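Local structure of hypothetical protein (Parabacteroides merdae, 4OO3) at residues V27-Y32 and N60-N65; L145-T150 and A425-T430; E151-T156 and F399-E404; A354-L359 and L375-D380. The protein is of unknown specific function but is probably an oxidoreductase that binds a nicotinamide cofactor in its NAD-binding Rossmann fold. One frame throughout, in Å; residues are numbered along the deposited sequence.

Contact 1 of 4, residues V27-Y32 and N60-N65; sequences VQKVSY and NTRAEN
Arg62 points its guanidinium group end-on at the carbonyl of Lys29, joining two surface loops of the Rossmann fold, one between helix 22-26 and strand 38-43, the other directly after helix 47-61. Its CG lies between the backbone N and the carbonyl carbon (chi1 81°), and the chain runs extended from there to NE, carrying the guanidinium out to Lys29 O. Both terminal nitrogens grip that oxygen, Arg62 NH1 lying 2.8 Å and Arg62 NH2 3.0 Å from Lys29 O, which sits only 2° out of the guanidinium plane. The NH1 bond is the straighter, at 153°. Arg62 NH2 also donates to Asn65 O at 2.7 Å and Arg62 NE to Glu64 O at 2.9 Å, which fixes the rotation of the flat group. The Lys29 side chain crosses that of Arg62 at a slant, its CD 4.0 Å from Arg62 NH1, and its amine forms a salt bridge with Glu396. Further along, a water lies 2.7 Å from Ser31 OG and donates to Asn65 O at 3.2 Å.

Contact 2 of 4, residues L145-T150 and A425-T430; sequences LYDIMT and AKYYTT
Lys426 reaches from helix 419-439 to Asp147, on the edge strand 145-147 of the Rossmann sheet, and Met149, in the loop that follows. Beyond CB, CG stands anti to the backbone N (chi1 -174°), and the chain then bends at the next two torsions. CD passes over the centre of the neighbouring Tyr427 ring, 4.3 Å above its plane. CE comes within 4.0 Å of the selenium of Met149, a selenomethionine that meets the lysine tip to tip. NZ ends the path in a salt bridge, 2.7 Å from Asp147 OD2, with Met149 SE 3.4 Å away. Asp147 OD2 also accepts from Tyr427 OH at 2.7 Å, through its anti lone pair, ring and carboxylate planes standing 56° apart. Met121 N in turn bonds to that phenol oxygen. One carboxylate oxygen thus meets a salt-bridging ammonium and a phenol donor from consecutive residues of a single helix. With all four side chains buried, the pairing probably offsets the lysine and aspartate charges, tying helix to strand by polar contacts.

Contact 3 of 4, residues E151-T156 and F399-E404; sequences ERNEIT and FGQVTE
Asn153 and Gln401 both set CG opposite their own carbonyl carbon (chi1 -61° and -74°), and Gln401 then runs extended, which slides the two amides past each other in opposite directions. The meeting place is the connection that leads out of the Rossmann fold, between its last strand, 145-147, and helix 155-164; it lies against helix 395-412. With the amide planes 31° apart, Gln401 OE1 rests 3.5 Å from Asn153 CG and equally far from Asn153 CB, a packing contact rather than a bond between the amides. Asn153 ND2 pushes on toward the helix. There it packs 3.6 Å from Gln401 CB and 3.4 Å from the CG2 branch of Val402, while its hydrogen bond goes to the backbone oxygen of His398, one residue ahead of the 399-404 segment. The asparagine is therefore held by a polar grip on the helix backbone as well as by the side chains it touches. Just after it, Glu154 is the N-cap of helix 155-164: its OE2 accepts from Thr156 N at 2.7 Å and its OE1 from Thr156 OG1 at 2.6 Å, fixing the start of the helix close to the contact. A water bridges the segments, donating to Asn153 O at 3.0 Å and to Gln401 OE1, also at 3.0 Å.

Contact 4 of 4, residues A354-L359 and L375-D380; sequences AYEKDL and LNKVGD
Leu359 and Leu375 make the apolar half of this contact, in which helix 352-369 packs on strand 374-379, an edge strand of the large mixed sheet in the C-terminal part of the protein. Their side chains cross at about a right angle. One methyl of the strand residue does the touching: Leu375 CD1 lies 3.6 Å from Leu359 CG and 3.8 Å from Leu359 CD2. Trp383 and Val385 of the adjoining strand 382-386 extend this patch, Trp383 against Leu359 and Val385 against Leu375. The charged half lies nearer the surface, one helical turn back and two residues along the strand. Glu356, extended with CG anti to its backbone N (chi1 -173°), reaches out to Lys377, whose chain stays straight until it bends at the last torsion (chi4 80°). The result is a long salt bridge, Glu356 OE1 to Lys377 NZ 3.8 Å, the two chains again crossing nearly at right angles. Just beyond, Val378 and Gly379 form a classic beta bulge against the neighbouring strand 382-386. At that length the ion pair is probably a loose electrostatic attraction near the surface, while the leucine pair makes the closer, apolar contact between helix and strand.

Contact 1 lies early in the chain, in the Rossmann part. The first segments of contacts 2 and 3 then follow end to end, from strand 145-147 into the start of helix 155-164; contact 4 comes next, and helices 395-412 and 419-439 come last and supply the second segments of contacts 3 and 2. Contacts 2 and 3 touch, with centres about 15 Å apart; through them the last two helices pack back on the exit from the Rossmann fold. Helix 395-412 also carries contact 3 against contact 1, where Tyr32 packs on Glu404. Contact 4 stands apart, its centre about 45 Å from that of contact 1, at the far edge of the mixed sheet.

Contact 1 of 4, residues V27-Y32 and N60-N65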
loop_
_atom_site.group_PDB
_atom_site.type_symbol
_atom_site.label_atom_id
_atom_site.label_comp_id
_atom_site.label_asym_id
_atom_site.label_seq_id
_atom_site.Cartn_x
_atom_site.Cartn_y
_atom_site.Cartn_z
ATOM N N VAL A 27 -10.037 5.546 -7.971
ATOM C CA VAL A 27 -11.137 5.854 -7.057
ATOM C C VAL A 27 -12.460 5.996 -7.805
ATOM O O VAL A 27 -13.516 5.639 -7.283
ATOM C CB VAL A 27 -10.858 7.158 -6.266
ATOM C CG1 VAL A 27 -12.096 7.626 -5.512
ATOM C CG2 VAL A 27 -9.697 6.955 -5.298
ATOM N N GLN A 28 -12.387 6.521 -9.026
ATOM C CA GLN A 28 -13.560 6.792 -9.849
ATOM C C GLN A 28 -13.824 5.716 -10.907
ATOM O O GLN A 28 -14.655 5.911 -11.797
ATOM C CB GLN A 28 -13.388 8.148 -10.532
ATOM C CG GLN A 28 -13.325 9.317 -9.573
ATOM C CD GLN A 28 -13.171 10.632 -10.303
ATOM O OE1 GLN A 28 -13.954 10.955 -11.205
ATOM N NE2 GLN A 28 -12.149 11.392 -9.937
ATOM N N LYS A 29 -13.123 4.590 -10.808
ATOM C CA LYS A 29 -13.311 3.454 -11.721
ATOM C C LYS A 29 -14.760 2.966 -11.744
ATOM O O LYS A 29 -15.235 2.482 -12.776
ATOM C CB LYS A 29 -12.377 2.306 -11.314
ATOM C CG LYS A 29 -12.436 1.044 -12.173
ATOM C CD LYS A 29 -11.584 1.168 -13.424
ATOM C CE LYS A 29 -11.411 -0.171 -14.120
ATOM N NZ LYS A 29 -10.192 -0.196 -14.975
ATOM N N VAL A 30 -15.457 3.075 -10.613
ATOM C CA VAL A 30 -16.866 2.673 -10.553
ATOM C C VAL A 30 -17.729 3.765 -9.943
ATOM O O VAL A 30 -17.244 4.610 -9.187
ATOM C CB VAL A 30 -17.072 1.340 -9.786
ATOM C CG1 VAL A 30 -16.051 0.295 -10.226
ATOM C CG2 VAL A 30 -16.980 1.545 -8.291
ATOM N N SER A 31 -19.017 3.713 -10.261
ATOM C CA SER A 31 -19.961 4.764 -9.902
ATOM C C SER A 31 -20.685 4.472 -8.584
ATOM O O SER A 31 -21.813 3.985 -8.579
ATOM C CB SER A 31 -20.990 4.931 -11.024
ATOM O OG SER A 31 -20.351 5.013 -12.283
ATOM N N TYR A 32 -20.045 4.793 -7.468
ATOM C CA TYR A 32 -20.681 4.636 -6.152
ATOM C C TYR A 32 -21.827 5.652 -6.027
ATOM O O TYR A 32 -21.623 6.841 -6.276
ATOM C CB TYR A 32 -19.655 4.822 -5.024
ATOM C CG TYR A 32 -18.400 3.995 -5.201
ATOM C CD1 TYR A 32 -18.372 2.649 -4.839
ATOM C CD2 TYR A 32 -17.245 4.552 -5.746
ATOM C CE1 TYR A 32 -17.228 1.881 -5.004
ATOM C CE2 TYR A 32 -16.096 3.795 -5.916
ATOM C CZ TYR A 32 -16.090 2.459 -5.539
ATOM O OH TYR A 32 -14.960 1.694 -5.720
ATOM N N ASN A 60 -15.555 6.851 -18.676
ATOM C CA ASN A 60 -16.827 7.387 -19.187
ATOM C C ASN A 60 -17.231 6.830 -20.554
ATOM O O ASN A 60 -18.399 6.887 -20.914
ATOM C CB ASN A 60 -16.777 8.922 -19.308
ATOM C CG ASN A 60 -16.849 9.641 -17.972
ATOM O OD1 ASN A 60 -17.016 9.038 -16.909
ATOM N ND2 ASN A 60 -16.722 10.961 -18.029
ATOM N N THR A 61 -16.269 6.325 -21.319
ATOM C CA THR A 61 -16.516 5.883 -22.699
ATOM C C THR A 61 -16.382 4.371 -22.882
ATOM O O THR A 61 -16.443 3.881 -24.006
ATOM C CB THR A 61 -15.530 6.563 -23.672
ATOM O OG1 THR A 61 -14.190 6.363 -23.204
ATOM C CG2 THR A 61 -15.810 8.048 -23.755
ATOM N N ARG A 62 -16.194 3.631 -21.791
ATOM C CA ARG A 62 -15.986 2.187 -21.887
ATOM C C ARG A 62 -17.302 1.471 -22.166
ATOM O O ARG A 62 -18.374 1.992 -21.868
ATOM C CB ARG A 62 -15.346 1.636 -20.608
ATOM C CG ARG A 62 -16.325 1.399 -19.472
ATOM C CD ARG A 62 -15.614 1.056 -18.173
ATOM N NE ARG A 62 -16.553 1.131 -17.052
ATOM C CZ ARG A 62 -16.239 1.476 -15.806
ATOM N NH1 ARG A 62 -14.991 1.783 -15.475
ATOM N NH2 ARG A 62 -17.191 1.517 -14.881
ATOM N N ALA A 63 -17.199 0.257 -22.696
ATOM C CA ALA A 63 -18.351 -0.493 -23.186
ATOM C C ALA A 63 -19.269 -1.017 -22.078
ATOM O O ALA A 63 -20.490 -0.932 -22.210
ATOM C CB ALA A 63 -17.886 -1.639 -24.075
ATOM N N GLU A 64 -18.688 -1.562 -21.006
ATOM C CA GLU A 64 -19.467 -2.120 -19.888
ATOM C C GLU A 64 -19.594 -1.112 -18.759
ATOM O O GLU A 64 -18.585 -0.640 -18.239
ATOM C CB GLU A 64 -18.822 -3.399 -19.335
ATOM C CG GLU A 64 -19.041 -4.650 -20.177
ATOM C CD GLU A 64 -20.414 -5.295 -20.002
ATOM O OE1 GLU A 64 -21.010 -5.211 -18.903
ATOM O OE2 GLU A 64 -20.895 -5.915 -20.972
ATOM N N ASN A 65 -20.832 -0.798 -18.383
ATOM C CA ASN A 65 -21.121 0.090 -17.255
ATOM C C ASN A 65 -20.242 1.328 -17.245
ATOM O O ASN A 65 -19.496 1.559 -16.291
ATOM C CB ASN A 65 -20.961 -0.662 -15.937
ATOM C CG ASN A 65 -21.825 -1.900 -15.870
ATOM O OD1 ASN A 65 -23.008 -1.859 -16.194
ATOM N ND2 ASN A 65 -21.238 -3.010 -15.451
HETATM O O HOH W 1 -12.475 0.957 -17.185
HETATM O O HOH W 2 -21.134 3.086 -14.000
#

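Contact 2 of 4, residues L145-T150 and A425-T430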
loop_
_atom_site.group_PDB
_atom_site.type_symbol
_atom_site.label_atom_id
_atom_site.label_comp_id
_atom_site.label_asym_id
_atom_site.label_seq_id
_atom_site.Cartn_x
_atom_site.Cartn_y
_atom_site.Cartn_z
ATOM N N LEU A 145 -9.124 11.177 7.994
ATOM C CA LEU A 145 -7.945 11.037 7.148
ATOM C C LEU A 145 -7.686 9.540 7.028
ATOM O O LEU A 145 -7.603 8.849 8.036
ATOM C CB LEU A 145 -6.733 11.745 7.787
ATOM C CG LEU A 145 -5.357 11.537 7.138
ATOM C CD1 LEU A 145 -5.361 11.921 5.662
ATOM C CD2 LEU A 145 -4.303 12.337 7.881
ATOM N N TYR A 146 -7.563 9.040 5.802
ATOM C CA TYR A 146 -7.384 7.604 5.576
ATOM C C TYR A 146 -6.431 7.356 4.424
ATOM O O TYR A 146 -6.414 8.126 3.463
ATOM C CB TYR A 146 -8.732 6.960 5.267
ATOM C CG TYR A 146 -8.815 5.478 5.540
ATOM C CD1 TYR A 146 -8.408 4.955 6.758
ATOM C CD2 TYR A 146 -9.346 4.600 4.602
ATOM C CE1 TYR A 146 -8.499 3.601 7.025
ATOM C CE2 TYR A 146 -9.438 3.240 4.865
ATOM C CZ TYR A 146 -9.009 2.754 6.078
ATOM O OH TYR A 146 -9.092 1.420 6.365
ATOM N N ASP A 147 -5.630 6.298 4.522
ATOM C CA ASP A 147 -4.838 5.861 3.378
ATOM C C ASP A 147 -5.337 4.535 2.797
ATOM O O ASP A 147 -6.310 3.964 3.267
ATOM C CB ASP A 147 -3.319 5.874 3.668
ATOM C CG ASP A 147 -2.887 4.897 4.752
ATOM O OD1 ASP A 147 -3.693 4.065 5.229
ATOM O OD2 ASP A 147 -1.692 4.967 5.112
ATOM N N ILE A 148 -4.673 4.073 1.746
ATOM C CA ILE A 148 -5.174 2.989 0.928
ATOM C C ILE A 148 -4.269 1.757 1.031
ATOM O O ILE A 148 -3.302 1.620 0.276
ATOM C CB ILE A 148 -5.310 3.468 -0.533
ATOM C CG1 ILE A 148 -6.226 4.700 -0.577
ATOM C CG2 ILE A 148 -5.858 2.347 -1.411
ATOM C CD1 ILE A 148 -6.211 5.457 -1.888
HETATM N N MSE A 149 -4.597 0.879 1.983
HETATM C CA MSE A 149 -3.881 -0.377 2.202
HETATM C C MSE A 149 -4.605 -1.496 1.477
HETATM O O MSE A 149 -5.426 -2.206 2.051
HETATM C CB MSE A 149 -3.798 -0.683 3.702
HETATM C CG MSE A 149 -3.064 0.398 4.488
HETATM SE SE MSE A 149 -1.152 0.377 4.031
HETATM C CE MSE A 149 -1.057 1.981 2.915
ATOM N N THR A 150 -4.282 -1.669 0.203
ATOM C CA THR A 150 -4.952 -2.656 -0.645
ATOM C C THR A 150 -4.675 -4.126 -0.276
ATOM O O THR A 150 -5.543 -4.982 -0.442
ATOM C CB THR A 150 -4.561 -2.436 -2.116
ATOM O OG1 THR A 150 -3.136 -2.324 -2.220
ATOM C CG2 THR A 150 -5.197 -1.163 -2.653
ATOM N N ALA A 425 1.797 4.363 13.775
ATOM C CA ALA A 425 2.865 3.410 14.112
ATOM C C ALA A 425 3.589 2.943 12.859
ATOM O O ALA A 425 4.811 2.791 12.855
ATOM C CB ALA A 425 2.314 2.218 14.883
ATOM N N LYS A 426 2.816 2.748 11.796
ATOM C CA LYS A 426 3.330 2.310 10.516
ATOM C C LYS A 426 4.311 3.331 9.966
ATOM O O LYS A 426 5.443 2.985 9.614
ATOM C CB LYS A 426 2.160 2.151 9.547
ATOM C CG LYS A 426 2.500 1.568 8.194
ATOM C CD LYS A 426 1.660 2.184 7.083
ATOM C CE LYS A 426 0.174 2.144 7.368
ATOM N NZ LYS A 426 -0.644 2.834 6.351
ATOM N N TYR A 427 3.861 4.581 9.881
ATOM C CA TYR A 427 4.677 5.665 9.339
ATOM C C TYR A 427 5.842 6.037 10.256
ATOM O O TYR A 427 6.898 6.460 9.773
ATOM C CB TYR A 427 3.819 6.897 9.008
ATOM C CG TYR A 427 2.971 6.690 7.785
ATOM C CD1 TYR A 427 3.561 6.534 6.541
ATOM C CD2 TYR A 427 1.581 6.629 7.868
ATOM C CE1 TYR A 427 2.797 6.314 5.413
ATOM C CE2 TYR A 427 0.809 6.416 6.747
ATOM C CZ TYR A 427 1.427 6.258 5.522
ATOM O OH TYR A 427 0.680 6.057 4.392
ATOM N N TYR A 428 5.666 5.875 11.566
ATOM C CA TYR A 428 6.793 6.021 12.488
ATOM C C TYR A 428 7.878 5.012 12.129
ATOM O O TYR A 428 9.060 5.357 12.059
ATOM C CB TYR A 428 6.368 5.816 13.945
ATOM C CG TYR A 428 7.546 5.819 14.900
ATOM C CD1 TYR A 428 8.125 7.010 15.316
ATOM C CD2 TYR A 428 8.093 4.632 15.363
ATOM C CE1 TYR A 428 9.207 7.024 16.181
ATOM C CE2 TYR A 428 9.179 4.631 16.230
ATOM C CZ TYR A 428 9.732 5.830 16.633
ATOM O OH TYR A 428 10.813 5.828 17.488
ATOM N N THR A 429 7.469 3.765 11.898
ATOM C CA THR A 429 8.406 2.704 11.534
ATOM C C THR A 429 9.184 3.055 10.258
ATOM O O THR A 429 10.416 3.002 10.251
ATOM C CB THR A 429 7.693 1.339 11.378
ATOM O OG1 THR A 429 6.879 1.080 12.536
ATOM C CG2 THR A 429 8.703 0.214 11.229
ATOM N N THR A 430 8.483 3.448 9.196
ATOM C CA THR A 430 9.151 3.696 7.914
ATOM C C THR A 430 10.063 4.919 7.923
ATOM O O THR A 430 11.199 4.842 7.449
ATOM C CB THR A 430 8.164 3.844 6.754
ATOM O OG1 THR A 430 7.234 4.892 7.036
ATOM C CG2 THR A 430 7.413 2.531 6.517
#

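Contact 3 of 4, residues E151-T156 and F399-E404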
loop_
_atom_site.group_PDB
_atom_site.type_symbol
_atom_site.label_atom_id
_atom_site.label_comp_id
_atom_site.label_asym_id
_atom_site.label_seq_id
_atom_site.Cartn_x
_atom_site.Cartn_y
_atom_site.Cartn_z
ATOM N N GLU A 151 -3.484 -4.407 0.244
ATOM C CA GLU A 151 -3.022 -5.789 0.419
ATOM C C GLU A 151 -3.733 -6.524 1.544
ATOM O O GLU A 151 -3.662 -7.750 1.630
ATOM C CB GLU A 151 -1.507 -5.821 0.642
ATOM C CG GLU A 151 -0.727 -5.137 -0.469
ATOM C CD GLU A 151 -1.204 -5.565 -1.848
ATOM O OE1 GLU A 151 -1.101 -6.778 -2.152
ATOM O OE2 GLU A 151 -1.697 -4.700 -2.611
ATOM N N ARG A 152 -4.425 -5.771 2.394
ATOM C CA ARG A 152 -5.316 -6.348 3.388
ATOM C C ARG A 152 -6.435 -7.173 2.765
ATOM O O ARG A 152 -7.004 -8.050 3.413
ATOM C CB ARG A 152 -5.971 -5.237 4.187
ATOM C CG ARG A 152 -5.013 -4.412 5.010
ATOM C CD ARG A 152 -5.804 -3.395 5.795
ATOM N NE ARG A 152 -4.950 -2.531 6.591
ATOM C CZ ARG A 152 -5.400 -1.516 7.312
ATOM N NH1 ARG A 152 -6.693 -1.225 7.318
ATOM N NH2 ARG A 152 -4.555 -0.780 8.021
ATOM N N ASN A 153 -6.779 -6.852 1.521
ATOM C CA ASN A 153 -7.914 -7.463 0.847
ATOM C C ASN A 153 -7.517 -8.624 -0.046
ATOM O O ASN A 153 -8.379 -9.319 -0.571
ATOM C CB ASN A 153 -8.637 -6.400 0.035
ATOM C CG ASN A 153 -9.177 -5.280 0.908
ATOM O OD1 ASN A 153 -9.677 -5.526 2.000
ATOM N ND2 ASN A 153 -9.082 -4.049 0.432
ATOM N N GLU A 154 -6.211 -8.829 -0.206
ATOM C CA GLU A 154 -5.690 -9.909 -1.021
ATOM C C GLU A 154 -5.836 -11.235 -0.269
ATOM O O GLU A 154 -5.616 -11.308 0.942
ATOM C CB GLU A 154 -4.238 -9.616 -1.402
ATOM C CG GLU A 154 -3.603 -10.646 -2.318
ATOM C CD GLU A 154 -3.140 -11.873 -1.561
ATOM O OE1 GLU A 154 -2.559 -11.703 -0.461
ATOM O OE2 GLU A 154 -3.374 -13.005 -2.054
ATOM N N ILE A 155 -6.211 -12.277 -1.003
ATOM C CA ILE A 155 -6.694 -13.528 -0.404
ATOM C C ILE A 155 -5.672 -14.280 0.464
ATOM O O ILE A 155 -6.024 -14.727 1.553
ATOM C CB ILE A 155 -7.328 -14.465 -1.477
ATOM C CG1 ILE A 155 -7.940 -15.718 -0.837
ATOM C CG2 ILE A 155 -6.312 -14.858 -2.541
ATOM C CD1 ILE A 155 -9.016 -15.436 0.189
ATOM N N THR A 156 -4.426 -14.429 0.002
ATOM C CA THR A 156 -3.411 -15.134 0.802
ATOM C C THR A 156 -3.137 -14.402 2.105
ATOM O O THR A 156 -2.961 -15.028 3.149
ATOM C CB THR A 156 -2.076 -15.366 0.059
ATOM O OG1 THR A 156 -1.476 -14.111 -0.300
ATOM C CG2 THR A 156 -2.285 -16.227 -1.185
ATOM N N PHE A 399 -8.526 -2.347 -4.435
ATOM C CA PHE A 399 -8.562 -0.895 -4.274
ATOM C C PHE A 399 -9.998 -0.408 -4.071
ATOM O O PHE A 399 -10.256 0.455 -3.230
ATOM C CB PHE A 399 -7.940 -0.239 -5.508
ATOM C CG PHE A 399 -7.660 1.229 -5.358
ATOM C CD1 PHE A 399 -8.662 2.166 -5.566
ATOM C CD2 PHE A 399 -6.381 1.674 -5.056
ATOM C CE1 PHE A 399 -8.401 3.519 -5.443
ATOM C CE2 PHE A 399 -6.117 3.027 -4.930
ATOM C CZ PHE A 399 -7.127 3.949 -5.127
ATOM N N GLY A 400 -10.923 -0.963 -4.853
ATOM C CA GLY A 400 -12.346 -0.651 -4.733
ATOM C C GLY A 400 -12.918 -0.989 -3.367
ATOM O O GLY A 400 -13.756 -0.255 -2.852
ATOM N N GLN A 401 -12.453 -2.088 -2.774
ATOM C CA GLN A 401 -12.913 -2.486 -1.449
ATOM C C GLN A 401 -12.517 -1.447 -0.403
ATOM O O GLN A 401 -13.304 -1.136 0.488
ATOM C CB GLN A 401 -12.347 -3.851 -1.054
ATOM C CG GLN A 401 -12.974 -5.027 -1.770
ATOM C CD GLN A 401 -12.266 -6.334 -1.449
ATOM O OE1 GLN A 401 -12.151 -6.715 -0.279
ATOM N NE2 GLN A 401 -11.784 -7.029 -2.483
ATOM N N VAL A 402 -11.303 -0.911 -0.528
ATOM C CA VAL A 402 -10.828 0.129 0.382
ATOM C C VAL A 402 -11.677 1.385 0.236
ATOM O O VAL A 402 -12.094 1.975 1.234
ATOM C CB VAL A 402 -9.338 0.489 0.150
ATOM C CG1 VAL A 402 -8.885 1.572 1.125
ATOM C CG2 VAL A 402 -8.456 -0.743 0.303
ATOM N N THR A 403 -11.931 1.791 -1.004
ATOM C CA THR A 403 -12.735 2.987 -1.272
ATOM C C THR A 403 -14.136 2.853 -0.672
ATOM O O THR A 403 -14.621 3.777 -0.020
ATOM C CB THR A 403 -12.821 3.284 -2.787
ATOM O OG1 THR A 403 -11.502 3.314 -3.345
ATOM C CG2 THR A 403 -13.483 4.610 -3.043
ATOM N N GLU A 404 -14.759 1.692 -0.880
ATOM C CA GLU A 404 -16.064 1.362 -0.287
ATOM C C GLU A 404 -16.034 1.401 1.230
ATOM O O GLU A 404 -16.958 1.925 1.856
ATOM C CB GLU A 404 -16.512 -0.034 -0.705
ATOM C CG GLU A 404 -16.922 -0.156 -2.158
ATOM C CD GLU A 404 -17.093 -1.602 -2.588
ATOM O OE1 GLU A 404 -17.634 -2.402 -1.789
ATOM O OE2 GLU A 404 -16.674 -1.939 -3.720
HETATM O O HOH W 3 -11.346 -9.607 -0.260
#

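Contact 4 of 4, residues A354-L359 and L375-D380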
loop_
_atom_site.group_PDB
_atom_site.type_symbol
_atom_site.label_atom_id
_atom_site.label_comp_id
_atom_site.label_asym_id
_atom_site.label_seq_id
_atom_site.Cartn_x
_atom_site.Cartn_y
_atom_site.Cartn_z
ATOM N N ALA A 354 -0.735 -36.117 15.100
ATOM C CA ALA A 354 -1.724 -35.387 15.890
ATOM C C ALA A 354 -1.939 -33.960 15.369
ATOM O O ALA A 354 -3.044 -33.413 15.457
ATOM C CB ALA A 354 -1.298 -35.356 17.352
ATOM N N TYR A 355 -0.880 -33.354 14.839
ATOM C CA TYR A 355 -0.985 -32.023 14.251
ATOM C C TYR A 355 -1.917 -32.046 13.034
ATOM O O TYR A 355 -2.739 -31.154 12.866
ATOM C CB TYR A 355 0.400 -31.473 13.871
ATOM C CG TYR A 355 0.341 -30.076 13.294
ATOM C CD1 TYR A 355 -0.058 -29.001 14.082
ATOM C CD2 TYR A 355 0.659 -29.833 11.964
ATOM C CE1 TYR A 355 -0.134 -27.725 13.564
ATOM C CE2 TYR A 355 0.588 -28.558 11.435
ATOM C CZ TYR A 355 0.187 -27.507 12.239
ATOM O OH TYR A 355 0.107 -26.238 11.726
ATOM N N GLU A 356 -1.802 -33.081 12.206
ATOM C CA GLU A 356 -2.616 -33.190 10.994
ATOM C C GLU A 356 -4.119 -33.293 11.292
ATOM O O GLU A 356 -4.947 -32.854 10.485
ATOM C CB GLU A 356 -2.156 -34.384 10.150
ATOM C CG GLU A 356 -2.844 -34.478 8.794
ATOM C CD GLU A 356 -2.059 -35.277 7.771
ATOM O OE1 GLU A 356 -0.899 -35.655 8.045
ATOM O OE2 GLU A 356 -2.605 -35.522 6.676
ATOM N N LYS A 357 -4.460 -33.862 12.447
ATOM C CA LYS A 357 -5.857 -33.969 12.875
ATOM C C LYS A 357 -6.399 -32.633 13.395
ATOM O O LYS A 357 -7.559 -32.296 13.155
ATOM C CB LYS A 357 -6.017 -35.056 13.940
ATOM C CG LYS A 357 -5.559 -36.431 13.476
ATOM C CD LYS A 357 -6.300 -37.562 14.175
ATOM C CE LYS A 357 -6.162 -37.494 15.690
ATOM N NZ LYS A 357 -6.790 -38.667 16.360
ATOM N N ASP A 358 -5.562 -31.881 14.108
ATOM C CA ASP A 358 -5.916 -30.519 14.532
ATOM C C ASP A 358 -6.092 -29.640 13.301
ATOM O O ASP A 358 -6.987 -28.795 13.246
ATOM C CB ASP A 358 -4.825 -29.916 15.430
ATOM C CG ASP A 358 -4.684 -30.643 16.760
ATOM O OD1 ASP A 358 -5.711 -30.921 17.413
ATOM O OD2 ASP A 358 -3.535 -30.933 17.153
ATOM N N LEU A 359 -5.221 -29.862 12.323
ATOM C CA LEU A 359 -5.248 -29.148 11.057
ATOM C C LEU A 359 -6.607 -29.318 10.370
ATOM O O LEU A 359 -7.296 -28.337 10.082
ATOM C CB LEU A 359 -4.116 -29.659 10.154
ATOM C CG LEU A 359 -3.410 -28.664 9.234
ATOM C CD1 LEU A 359 -2.833 -27.488 10.013
ATOM C CD2 LEU A 359 -2.311 -29.380 8.461
ATOM N N LEU A 375 -6.884 -27.909 2.015
ATOM C CA LEU A 375 -5.449 -28.139 2.187
ATOM C C LEU A 375 -4.966 -29.315 1.352
ATOM O O LEU A 375 -5.670 -30.304 1.195
ATOM C CB LEU A 375 -5.116 -28.408 3.651
ATOM C CG LEU A 375 -5.083 -27.220 4.607
ATOM C CD1 LEU A 375 -4.661 -27.704 5.985
ATOM C CD2 LEU A 375 -4.143 -26.128 4.122
ATOM N N ASN A 376 -3.748 -29.186 0.829
ATOM C CA ASN A 376 -3.090 -30.232 0.063
ATOM C C ASN A 376 -1.743 -30.504 0.697
ATOM O O ASN A 376 -0.903 -29.610 0.755
ATOM C CB ASN A 376 -2.855 -29.781 -1.385
ATOM C CG ASN A 376 -4.030 -30.072 -2.298
ATOM O OD1 ASN A 376 -4.682 -29.154 -2.803
ATOM N ND2 ASN A 376 -4.294 -31.354 -2.534
ATOM N N LYS A 377 -1.536 -31.725 1.177
ATOM C CA LYS A 377 -0.227 -32.131 1.668
ATOM C C LYS A 377 0.700 -32.118 0.460
ATOM O O LYS A 377 0.361 -32.680 -0.578
ATOM C CB LYS A 377 -0.296 -33.525 2.299
ATOM C CG LYS A 377 0.882 -33.884 3.191
ATOM C CD LYS A 377 0.679 -35.261 3.809
ATOM C CE LYS A 377 1.947 -35.806 4.455
ATOM N NZ LYS A 377 2.193 -35.245 5.811
ATOM N N VAL A 378 1.835 -31.433 0.575
ATOM C CA VAL A 378 2.797 -31.330 -0.536
ATOM C C VAL A 378 4.195 -31.763 -0.104
ATOM O O VAL A 378 5.178 -31.479 -0.788
ATOM C CB VAL A 378 2.850 -29.896 -1.123
ATOM C CG1 VAL A 378 1.550 -29.560 -1.839
ATOM C CG2 VAL A 378 3.153 -28.865 -0.040
ATOM N N GLY A 379 4.264 -32.483 1.013
ATOM C CA GLY A 379 5.526 -32.844 1.657
ATOM C C GLY A 379 5.229 -33.023 3.129
ATOM O O GLY A 379 4.329 -32.371 3.653
ATOM N N ASP A 380 5.953 -33.907 3.809
ATOM C CA ASP A 380 5.606 -34.204 5.201
ATOM C C ASP A 380 5.877 -32.981 6.088
ATOM O O ASP A 380 6.971 -32.419 6.084
ATOM C CB ASP A 380 6.287 -35.484 5.723
ATOM C CG ASP A 380 7.797 -35.376 5.773
ATOM O OD1 ASP A 380 8.389 -34.798 4.836
ATOM O OD2 ASP A 380 8.386 -35.883 6.754
#